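Local coordinates for NADP-dependent glyceraldehyde-3-phosphate dehydrogenase (Bacillus halodurans, PDB 3PRL), which probably oxidises glyceraldehyde 3-phosphate without phosphorylating it, using NADP(+), as a member of the aldehyde dehydrogenase family, at residues P333-Q344 with N361-S369; I347-L358 with T371-V382. One frame throughout, in Å; residues are numbered along the deposited sequence.

Contact 1. Residues P333-Q344 with N361-S369; sequences PVIDEKSAAFIQ and NKRQGNLLS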
loop_
_atom_site.group_PDB
_atom_site.type_symbol
_atom_site.label_atom_id
_atom_site.label_comp_id
_atom_site.label_asym_id
_atom_site.label_seq_id
_atom_site.Cartn_x
_atom_site.Cartn_y
_atom_site.Cartn_z
ATOM N N PRO D 333 -17.157 33.291 -26.460
ATOM C CA PRO D 333 -15.970 33.936 -27.013
ATOM C C PRO D 333 -14.672 33.381 -26.428
ATOM O O PRO D 333 -14.627 32.985 -25.256
ATOM C CB PRO D 333 -16.151 35.408 -26.611
ATOM C CG PRO D 333 -17.608 35.557 -26.304
ATOM C CD PRO D 333 -17.994 34.252 -25.716
ATOM N N VAL D 334 -13.633 33.329 -27.256
ATOM C CA VAL D 334 -12.324 32.891 -26.799
ATOM C C VAL D 334 -11.663 34.016 -26.011
ATOM O O VAL D 334 -12.039 35.178 -26.131
ATOM C CB VAL D 334 -11.416 32.359 -27.942
ATOM C CG1 VAL D 334 -11.968 31.044 -28.493
ATOM C CG2 VAL D 334 -11.249 33.395 -29.046
ATOM N N ILE D 335 -10.678 33.645 -25.206
ATOM C CA ILE D 335 -10.111 34.516 -24.176
ATOM C C ILE D 335 -9.710 35.933 -24.631
ATOM O O ILE D 335 -9.990 36.897 -23.930
ATOM C CB ILE D 335 -8.937 33.796 -23.448
ATOM C CG1 ILE D 335 -8.648 34.420 -22.068
ATOM C CG2 ILE D 335 -7.712 33.735 -24.349
ATOM C CD1 ILE D 335 -9.837 34.411 -21.117
ATOM N N ASP D 336 -9.044 36.054 -25.780
ATOM C CA ASP D 336 -8.612 37.378 -26.269
ATOM C C ASP D 336 -8.447 37.487 -27.798
ATOM O O ASP D 336 -8.673 36.500 -28.519
ATOM C CB ASP D 336 -7.382 37.901 -25.472
ATOM C CG ASP D 336 -6.096 37.096 -25.715
ATOM O OD1 ASP D 336 -6.127 35.988 -26.296
ATOM O OD2 ASP D 336 -5.024 37.592 -25.302
ATOM N N GLU D 337 -8.075 38.692 -28.264
ATOM C CA GLU D 337 -7.811 39.011 -29.689
ATOM C C GLU D 337 -6.750 38.129 -30.304
ATOM O O GLU D 337 -6.941 37.559 -31.383
ATOM C CB GLU D 337 -7.284 40.445 -29.877
ATOM C CG GLU D 337 -7.625 41.482 -28.825
ATOM C CD GLU D 337 -8.950 42.137 -29.086
ATOM O OE1 GLU D 337 -8.959 43.250 -29.667
ATOM O OE2 GLU D 337 -9.978 41.529 -28.722
ATOM N N LYS D 338 -5.610 38.080 -29.618
ATOM C CA LYS D 338 -4.450 37.288 -30.008
ATOM C C LYS D 338 -4.876 35.869 -30.347
ATOM O O LYS D 338 -4.566 35.357 -31.431
ATOM C CB LYS D 338 -3.437 37.257 -28.854
ATOM C CG LYS D 338 -1.953 37.365 -29.247
ATOM C CD LYS D 338 -1.484 36.281 -30.223
ATOM C CE LYS D 338 -0.028 36.514 -30.682
ATOM N NZ LYS D 338 1.002 35.876 -29.781
ATOM N N SER D 339 -5.586 35.243 -29.406
ATOM C CA SER D 339 -5.968 33.833 -29.500
ATOM C C SER D 339 -6.866 33.579 -30.705
ATOM O O SER D 339 -6.594 32.668 -31.496
ATOM C CB SER D 339 -6.631 33.365 -28.202
ATOM O OG SER D 339 -7.486 32.268 -28.444
ATOM N N ALA D 340 -7.903 34.403 -30.860
ATOM C CA ALA D 340 -8.803 34.319 -32.011
ATOM C C ALA D 340 -8.059 34.523 -33.347
ATOM O O ALA D 340 -8.256 33.756 -34.296
ATOM C CB ALA D 340 -9.953 35.317 -31.865
ATOM N N ALA D 341 -7.197 35.536 -33.415
ATOM C CA ALA D 341 -6.357 35.723 -34.608
ATOM C C ALA D 341 -5.590 34.430 -34.942
ATOM O O ALA D 341 -5.633 33.963 -36.089
ATOM C CB ALA D 341 -5.396 36.890 -34.421
ATOM N N PHE D 342 -4.913 33.867 -33.932
ATOM C CA PHE D 342 -4.104 32.637 -34.068
ATOM C C PHE D 342 -4.947 31.449 -34.532
ATOM O O PHE D 342 -4.523 30.710 -35.412
ATOM C CB PHE D 342 -3.348 32.304 -32.761
ATOM C CG PHE D 342 -2.660 30.940 -32.767
ATOM C CD1 PHE D 342 -1.402 30.777 -33.349
ATOM C CD2 PHE D 342 -3.279 29.828 -32.191
ATOM C CE1 PHE D 342 -0.769 29.539 -33.379
ATOM C CE2 PHE D 342 -2.656 28.568 -32.203
ATOM C CZ PHE D 342 -1.394 28.422 -32.801
ATOM N N ILE D 343 -6.140 31.280 -33.952
ATOM C CA ILE D 343 -7.098 30.239 -34.387
ATOM C C ILE D 343 -7.506 30.413 -35.856
ATOM O O ILE D 343 -7.443 29.471 -36.643
ATOM C CB ILE D 343 -8.375 30.199 -33.500
ATOM C CG1 ILE D 343 -8.007 29.923 -32.033
ATOM C CG2 ILE D 343 -9.366 29.139 -34.014
ATOM C CD1 ILE D 343 -8.926 30.628 -31.051
ATOM N N GLN D 344 -7.902 31.625 -36.212
ATOM C CA GLN D 344 -8.272 31.947 -37.597
ATOM C C GLN D 344 -7.208 31.513 -38.607
ATOM O O GLN D 344 -7.536 30.980 -39.673
ATOM C CB GLN D 344 -8.555 33.447 -37.738
ATOM C CG GLN D 344 -9.036 33.900 -39.131
ATOM C CD GLN D 344 -10.314 33.201 -39.584
ATOM O OE1 GLN D 344 -11.356 33.292 -38.939
ATOM N NE2 GLN D 344 -10.231 32.503 -40.710
ATOM N N ASN D 361 -17.295 28.462 -40.380
ATOM C CA ASN D 361 -16.037 29.204 -40.278
ATOM C C ASN D 361 -16.258 30.458 -39.411
ATOM O O ASN D 361 -15.372 30.890 -38.666
ATOM C CB ASN D 361 -15.575 29.602 -41.694
ATOM C CG ASN D 361 -14.102 30.011 -41.765
ATOM O OD1 ASN D 361 -13.401 30.063 -40.757
ATOM N ND2 ASN D 361 -13.630 30.306 -42.980
ATOM N N LYS D 362 -17.490 30.975 -39.489
ATOM C CA LYS D 362 -17.915 32.317 -39.033
ATOM C C LYS D 362 -17.356 32.832 -37.705
ATOM O O LYS D 362 -17.314 32.120 -36.711
ATOM C CB LYS D 362 -19.453 32.399 -38.989
ATOM C CG LYS D 362 -20.183 31.646 -40.104
ATOM C CD LYS D 362 -19.952 32.279 -41.472
ATOM C CE LYS D 362 -20.370 31.342 -42.592
ATOM N NZ LYS D 362 -19.824 31.793 -43.902
ATOM N N ARG D 363 -16.967 34.100 -37.697
ATOM C CA ARG D 363 -16.377 34.698 -36.514
ATOM C C ARG D 363 -16.587 36.192 -36.491
ATOM O O ARG D 363 -16.311 36.877 -37.476
ATOM C CB ARG D 363 -14.882 34.409 -36.485
ATOM C CG ARG D 363 -14.096 35.406 -35.676
ATOM C CD ARG D 363 -12.959 35.951 -36.488
ATOM N NE ARG D 363 -12.116 36.819 -35.681
ATOM C CZ ARG D 363 -10.800 36.900 -35.821
ATOM N NH1 ARG D 363 -10.185 36.156 -36.729
ATOM N NH2 ARG D 363 -10.099 37.712 -35.044
ATOM N N GLN D 364 -17.054 36.701 -35.358
ATOM C CA GLN D 364 -17.252 38.133 -35.197
ATOM C C GLN D 364 -16.490 38.650 -33.980
ATOM O O GLN D 364 -17.030 38.694 -32.874
ATOM C CB GLN D 364 -18.745 38.473 -35.105
ATOM C CG GLN D 364 -19.662 37.455 -35.784
ATOM C CD GLN D 364 -20.694 38.087 -36.704
ATOM O OE1 GLN D 364 -20.745 39.311 -36.861
ATOM N NE2 GLN D 364 -21.516 37.245 -37.331
ATOM N N GLY D 365 -15.231 39.029 -34.198
ATOM C CA GLY D 365 -14.353 39.524 -33.131
ATOM C C GLY D 365 -13.749 38.415 -32.283
ATOM O O GLY D 365 -12.879 37.668 -32.742
ATOM N N ASN D 366 -14.217 38.325 -31.037
ATOM C CA ASN D 366 -13.841 37.270 -30.087
ATOM C C ASN D 366 -14.607 35.965 -30.300
ATOM O O ASN D 366 -14.085 34.879 -30.035
ATOM C CB ASN D 366 -14.142 37.738 -28.663
ATOM C CG ASN D 366 -12.987 38.469 -28.019
ATOM O OD1 ASN D 366 -12.720 38.285 -26.820
ATOM N ND2 ASN D 366 -12.298 39.311 -28.791
ATOM N N LEU D 367 -15.862 36.087 -30.726
ATOM C CA LEU D 367 -16.768 34.948 -30.844
ATOM C C LEU D 367 -16.517 34.182 -32.146
ATOM O O LEU D 367 -16.625 34.743 -33.239
ATOM C CB LEU D 367 -18.227 35.434 -30.757
ATOM C CG LEU D 367 -19.423 34.480 -30.614
ATOM C CD1 LEU D 367 -19.365 33.699 -29.311
ATOM C CD2 LEU D 367 -20.749 35.265 -30.724
ATOM N N LEU D 368 -16.162 32.907 -32.019
ATOM C CA LEU D 368 -15.967 32.037 -33.171
ATOM C C LEU D 368 -16.992 30.925 -33.223
ATOM O O LEU D 368 -17.241 30.250 -32.220
ATOM C CB LEU D 368 -14.576 31.420 -33.157
ATOM C CG LEU D 368 -13.488 32.127 -33.953
ATOM C CD1 LEU D 368 -12.871 33.261 -33.141
ATOM C CD2 LEU D 368 -12.428 31.107 -34.356
ATOM N N SER D 369 -17.583 30.741 -34.403
ATOM C CA SER D 369 -18.454 29.600 -34.680
ATOM C C SER D 369 -17.676 28.308 -34.493
ATOM O O SER D 369 -16.480 28.270 -34.779
ATOM C CB SER D 369 -18.996 29.662 -36.115
ATOM O OG SER D 369 -20.140 30.487 -36.199
#

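Contact 2. Residues I347-L358 with T371-V382; sequences IDDALENGATLL and TLLDDVTPAMRV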
loop_
_atom_site.group_PDB
_atom_site.type_symbol
_atom_site.label_atom_id
_atom_site.label_comp_id
_atom_site.label_asym_id
_atom_site.label_seq_id
_atom_site.Cartn_x
_atom_site.Cartn_y
_atom_site.Cartn_z
ATOM N N ILE D 347 -7.273 27.760 -39.366
ATOM C CA ILE D 347 -8.364 27.473 -40.309
ATOM C C ILE D 347 -7.943 27.831 -41.739
ATOM O O ILE D 347 -7.933 26.961 -42.614
ATOM C CB ILE D 347 -9.682 28.195 -39.911
ATOM C CG1 ILE D 347 -10.231 27.602 -38.610
ATOM C CG2 ILE D 347 -10.725 28.098 -41.040
ATOM C CD1 ILE D 347 -11.227 28.488 -37.877
ATOM N N ASP D 348 -7.576 29.098 -41.951
ATOM C CA ASP D 348 -7.020 29.591 -43.227
ATOM C C ASP D 348 -6.058 28.580 -43.881
ATOM O O ASP D 348 -6.376 28.010 -44.928
ATOM C CB ASP D 348 -6.281 30.922 -43.022
ATOM C CG ASP D 348 -7.209 32.101 -42.759
ATOM O OD1 ASP D 348 -6.685 33.146 -42.315
ATOM O OD2 ASP D 348 -8.437 32.019 -43.002
ATOM N N ASP D 349 -4.899 28.357 -43.248
ATOM C CA ASP D 349 -3.864 27.431 -43.739
ATOM C C ASP D 349 -4.428 26.088 -44.200
ATOM O O ASP D 349 -3.975 25.526 -45.207
ATOM C CB ASP D 349 -2.790 27.185 -42.668
ATOM C CG ASP D 349 -1.758 26.162 -43.107
ATOM O OD1 ASP D 349 -0.836 26.541 -43.867
ATOM O OD2 ASP D 349 -1.881 24.982 -42.706
ATOM N N ALA D 350 -5.405 25.592 -43.447
ATOM C CA ALA D 350 -6.078 24.336 -43.737
ATOM C C ALA D 350 -6.934 24.438 -44.991
ATOM O O ALA D 350 -6.863 23.572 -45.855
ATOM C CB ALA D 350 -6.917 23.890 -42.544
ATOM N N LEU D 351 -7.739 25.494 -45.083
ATOM C CA LEU D 351 -8.543 25.741 -46.284
ATOM C C LEU D 351 -7.644 26.083 -47.467
ATOM O O LEU D 351 -7.920 25.679 -48.590
ATOM C CB LEU D 351 -9.578 26.856 -46.063
ATOM C CG LEU D 351 -10.618 26.682 -44.949
ATOM C CD1 LEU D 351 -11.523 27.911 -44.874
ATOM C CD2 LEU D 351 -11.449 25.420 -45.146
ATOM N N GLU D 352 -6.559 26.807 -47.186
ATOM C CA GLU D 352 -5.561 27.184 -48.187
ATOM C C GLU D 352 -4.873 25.943 -48.764
ATOM O O GLU D 352 -4.522 25.914 -49.947
ATOM C CB GLU D 352 -4.542 28.149 -47.574
ATOM C CG GLU D 352 -3.512 28.717 -48.543
ATOM C CD GLU D 352 -2.410 29.497 -47.840
ATOM O OE1 GLU D 352 -2.718 30.235 -46.870
ATOM O OE2 GLU D 352 -1.237 29.373 -48.258
ATOM N N ASN D 353 -4.707 24.922 -47.926
ATOM C CA ASN D 353 -4.146 23.638 -48.343
ATOM C C ASN D 353 -5.246 22.622 -48.662
ATOM O O ASN D 353 -5.020 21.404 -48.652
ATOM C CB ASN D 353 -3.194 23.093 -47.270
ATOM C CG ASN D 353 -2.351 21.917 -47.769
ATOM O OD1 ASN D 353 -2.484 20.794 -47.277
ATOM N ND2 ASN D 353 -1.487 22.172 -48.745
ATOM N N GLY D 354 -6.445 23.142 -48.906
ATOM C CA GLY D 354 -7.531 22.377 -49.511
ATOM C C GLY D 354 -8.386 21.496 -48.621
ATOM O O GLY D 354 -8.947 20.508 -49.100
ATOM N N ALA D 355 -8.507 21.843 -47.340
ATOM C CA ALA D 355 -9.369 21.071 -46.438
ATOM C C ALA D 355 -10.820 21.458 -46.650
ATOM O O ALA D 355 -11.123 22.627 -46.922
ATOM C CB ALA D 355 -8.976 21.272 -44.970
ATOM N N THR D 356 -11.717 20.483 -46.531
ATOM C CA THR D 356 -13.136 20.761 -46.713
ATOM C C THR D 356 -13.730 21.373 -45.452
ATOM O O THR D 356 -13.630 20.797 -44.360
ATOM C CB THR D 356 -13.934 19.504 -47.113
ATOM O OG1 THR D 356 -13.218 18.769 -48.110
ATOM C CG2 THR D 356 -15.305 19.893 -47.658
ATOM N N LEU D 357 -14.353 22.536 -45.606
ATOM C CA LEU D 357 -15.056 23.151 -44.502
ATOM C C LEU D 357 -16.440 22.531 -44.429
ATOM O O LEU D 357 -17.278 22.736 -45.323
ATOM C CB LEU D 357 -15.127 24.670 -44.661
ATOM C CG LEU D 357 -15.874 25.444 -43.568
ATOM C CD1 LEU D 357 -14.966 25.694 -42.352
ATOM C CD2 LEU D 357 -16.456 26.758 -44.108
ATOM N N LEU D 358 -16.667 21.752 -43.370
ATOM C CA LEU D 358 -17.944 21.074 -43.166
ATOM C C LEU D 358 -19.002 21.921 -42.457
ATOM O O LEU D 358 -20.203 21.756 -42.704
ATOM C CB LEU D 358 -17.742 19.742 -42.452
ATOM C CG LEU D 358 -18.102 18.510 -43.289
ATOM C CD1 LEU D 358 -17.307 18.405 -44.598
ATOM C CD2 LEU D 358 -17.957 17.243 -42.450
ATOM N N THR D 371 -15.974 25.287 -35.620
ATOM C CA THR D 371 -15.485 25.080 -36.962
ATOM C C THR D 371 -15.115 23.617 -37.167
ATOM O O THR D 371 -14.296 23.061 -36.422
ATOM C CB THR D 371 -14.307 26.043 -37.290
ATOM O OG1 THR D 371 -14.696 27.393 -37.001
ATOM C CG2 THR D 371 -13.944 25.954 -38.753
ATOM N N LEU D 372 -15.748 23.001 -38.166
ATOM C CA LEU D 372 -15.460 21.620 -38.541
ATOM C C LEU D 372 -14.773 21.546 -39.897
ATOM O O LEU D 372 -15.290 22.058 -40.905
ATOM C CB LEU D 372 -16.730 20.764 -38.536
ATOM C CG LEU D 372 -16.530 19.243 -38.480
ATOM C CD1 LEU D 372 -15.848 18.815 -37.179
ATOM C CD2 LEU D 372 -17.855 18.534 -38.634
ATOM N N LEU D 373 -13.607 20.902 -39.909
ATOM C CA LEU D 373 -12.838 20.696 -41.129
ATOM C C LEU D 373 -12.680 19.214 -41.406
ATOM O O LEU D 373 -12.486 18.421 -40.484
ATOM C CB LEU D 373 -11.460 21.348 -41.011
ATOM C CG LEU D 373 -11.380 22.808 -40.556
ATOM C CD1 LEU D 373 -9.993 23.110 -40.022
ATOM C CD2 LEU D 373 -11.761 23.774 -41.694
ATOM N N ASP D 374 -12.757 18.845 -42.678
ATOM C CA ASP D 374 -12.607 17.452 -43.091
ATOM C C ASP D 374 -11.402 17.316 -44.010
ATOM O O ASP D 374 -10.833 18.321 -44.441
ATOM C CB ASP D 374 -13.893 16.930 -43.761
ATOM C CG ASP D 374 -14.012 15.399 -43.733
ATOM O OD1 ASP D 374 -13.059 14.706 -43.300
ATOM O OD2 ASP D 374 -15.072 14.885 -44.155
ATOM N N ASP D 375 -11.008 16.070 -44.275
ATOM C CA ASP D 375 -9.912 15.725 -45.186
ATOM C C ASP D 375 -8.596 16.402 -44.809
ATOM O O ASP D 375 -7.768 16.729 -45.674
ATOM C CB ASP D 375 -10.315 16.024 -46.633
ATOM C CG ASP D 375 -11.438 15.124 -47.117
ATOM O OD1 ASP D 375 -11.136 13.994 -47.565
ATOM O OD2 ASP D 375 -12.617 15.545 -47.060
ATOM N N VAL D 376 -8.414 16.595 -43.501
ATOM C CA VAL D 376 -7.280 17.338 -42.959
ATOM C C VAL D 376 -6.000 16.537 -43.127
ATOM O O VAL D 376 -5.976 15.321 -42.919
ATOM C CB VAL D 376 -7.530 17.780 -41.493
ATOM C CG1 VAL D 376 -6.259 18.339 -40.847
ATOM C CG2 VAL D 376 -8.627 18.827 -41.464
ATOM N N THR D 377 -4.943 17.222 -43.538
ATOM C CA THR D 377 -3.708 16.537 -43.896
ATOM C C THR D 377 -2.566 16.847 -42.924
ATOM O O THR D 377 -2.563 17.895 -42.263
ATOM C CB THR D 377 -3.294 16.827 -45.375
ATOM O OG1 THR D 377 -3.065 18.227 -45.558
ATOM C CG2 THR D 377 -4.377 16.356 -46.357
ATOM N N PRO D 378 -1.593 15.925 -42.823
ATOM C CA PRO D 378 -0.389 16.151 -42.034
ATOM C C PRO D 378 0.408 17.399 -42.443
ATOM O O PRO D 378 1.277 17.822 -41.689
ATOM C CB PRO D 378 0.436 14.892 -42.304
ATOM C CG PRO D 378 -0.558 13.858 -42.602
ATOM C CD PRO D 378 -1.624 14.555 -43.373
ATOM N N ALA D 379 0.122 17.976 -43.615
ATOM C CA ALA D 379 0.792 19.219 -44.062
ATOM C C ALA D 379 0.165 20.496 -43.478
ATOM O O ALA D 379 0.750 21.588 -43.569
ATOM C CB ALA D 379 0.841 19.298 -45.607
ATOM N N MET D 380 -1.019 20.354 -42.888
ATOM C CA MET D 380 -1.763 21.482 -42.316
ATOM C C MET D 380 -1.403 21.672 -40.844
ATOM O O MET D 380 -1.337 20.699 -40.074
ATOM C CB MET D 380 -3.271 21.250 -42.440
ATOM C CG MET D 380 -3.721 20.763 -43.816
ATOM S SD MET D 380 -5.453 20.273 -43.855
ATOM C CE MET D 380 -5.664 19.933 -45.609
ATOM N N ARG D 381 -1.195 22.930 -40.459
ATOM C CA ARG D 381 -0.804 23.288 -39.099
ATOM C C ARG D 381 -1.795 22.771 -38.059
ATOM O O ARG D 381 -1.390 22.366 -36.968
ATOM C CB ARG D 381 -0.662 24.806 -38.959
ATOM C CG ARG D 381 0.474 25.429 -39.771
ATOM C CD ARG D 381 0.437 26.945 -39.656
ATOM N NE ARG D 381 0.397 27.375 -38.257
ATOM C CZ ARG D 381 0.103 28.607 -37.854
ATOM N NH1 ARG D 381 -0.172 29.557 -38.745
ATOM N NH2 ARG D 381 0.099 28.901 -36.552
ATOM N N VAL D 382 -3.081 22.783 -38.419
ATOM C CA VAL D 382 -4.188 22.463 -37.512
ATOM C C VAL D 382 -4.218 20.981 -37.141
ATOM O O VAL D 382 -4.953 20.579 -36.240
ATOM C CB VAL D 382 -5.580 22.940 -38.096
ATOM C CG1 VAL D 382 -6.105 21.977 -39.190
ATOM C CG2 VAL D 382 -6.622 23.149 -36.985
HETATM O O HOH W 1 -4.116 24.024 -40.895
#

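Contact 1. Residues P333-Q344 with N361-S369
Leu368 spreads its two methyls along the helix that starts at Glu337: CD1 meets Ala340 CB at 3.8 Å, and CD2 meets Ile343 CG2 at 3.7 Å. Nearer the loop before the helix, Leu367 lays CD1 against the ring of Pro333, 3.9 Å from its CD. Between these apolar patches the backbones join, Val334 N donating to Asn366 O (3.2 Å). Asp336, the N-cap residue, accepts from Ser339 N through OD1, while the neighbouring Ile335 touches Phe162 of the NADP(+) site. At the outer edge Arg363 reaches to the side of the helix. Its NE donates to Gly365 O (3.2 Å) within the type II' turn Gln364-Leu367, and Ala340 CB covers one guanidinium face. CG of Gln344, anti to the backbone N (chi1 -177°), lies at the guanidinium edge, in plane, 3.5 Å from Arg363 NH1; a bend at chi2 turns the amide to within 13° of that plane, while NE2 bonds to Asp348. Cutting Arg363 back to alanine would probably uncover part of Ala340 and Gln344 and leave Gly365 O without its side-chain donor. Apolar packing and the Val334-Asn366 bond thus join the segments centrally, the arginine adds one face and an edge, and Asn361 OD1 is buried without a polar partner.

Contact 2. Residues I347-L358 with T371-V382
Backbone hydrogen bonds pair Thr356-Leu358 with Leu372-Asp374 as antiparallel strands. Thr356 and Asp374 form a hydrogen-bonded pair, in which Asp374 N reaches Thr356 O at 2.7 Å, whereas the return bond is more bent (138° at the hydrogen). Leu358 N to Leu372 O continues the pairing, and Leu357 with Leu373 makes the non-hydrogen-bonded pair between them.

Apolar contacts fill the space between helix and strand. Leu373 holds the middle: CD2 lies 3.8 Å from both Leu351 CD2 and Leu357 CD1, while CD1 faces Ala350 CB. The methyl of Ala350 also meets Val382 CG1 at 3.9 Å. Ile347 and Thr371 reach toward each other tip to tip. Met380, extended beyond CG, runs along the end of the helix, past Asn353, and brings CE to 3.6 Å from Ala355 CB. On the sheet face opposite Leu357 and Leu373, Leu358 CD1 packs on Asp374 CB.

Polar contacts lie beside the helix and just past the strand end. Asp349, with CG anti to the backbone N (chi1 176°), directs OD2 to Arg381 N, 3.1 Å away in a nearly straight bond (169°) on the anti side of the carboxylate but well out of its plane. A water donates to the same OD2 and accepts from Val382 N, so direct and bridged bonds both secure the start of the 3-10 segment. The Arg381 guanidinium turns elsewhere, forming a salt bridge with Glu385. Thr356 OG1 bonds only weakly to Asp375 OD2.

Gly354, at positive phi, is the C' residue of a Schellman motif that ends the helix. The whole is a helix followed by a hairpin whose first arm is broken into strands 356-359 and 363-364 and whose second, 367-374, runs parallel to strand 391-397, in the alpha/beta catalytic domain of an aldehyde dehydrogenase.

From the N terminus, the chain passes through 333-344 and on down the same helix into 347-358, then through 361-369 and along strand 367-374 into 371-382. The segments alternate, so the two loops cross rather than nest. Contact 1 closes its loop by bringing the tight turn between strands 363-364 and 367-374 back onto the helix start; contact 2 closes its own where the helix end and strand 356-359 meet the far part of strand 367-374 and the turn beyond. Asn361 lies at the junction, with OD1 3.3 Å from Ile347 CG2. Together they tie both halves of helix 337-352 to one sheet.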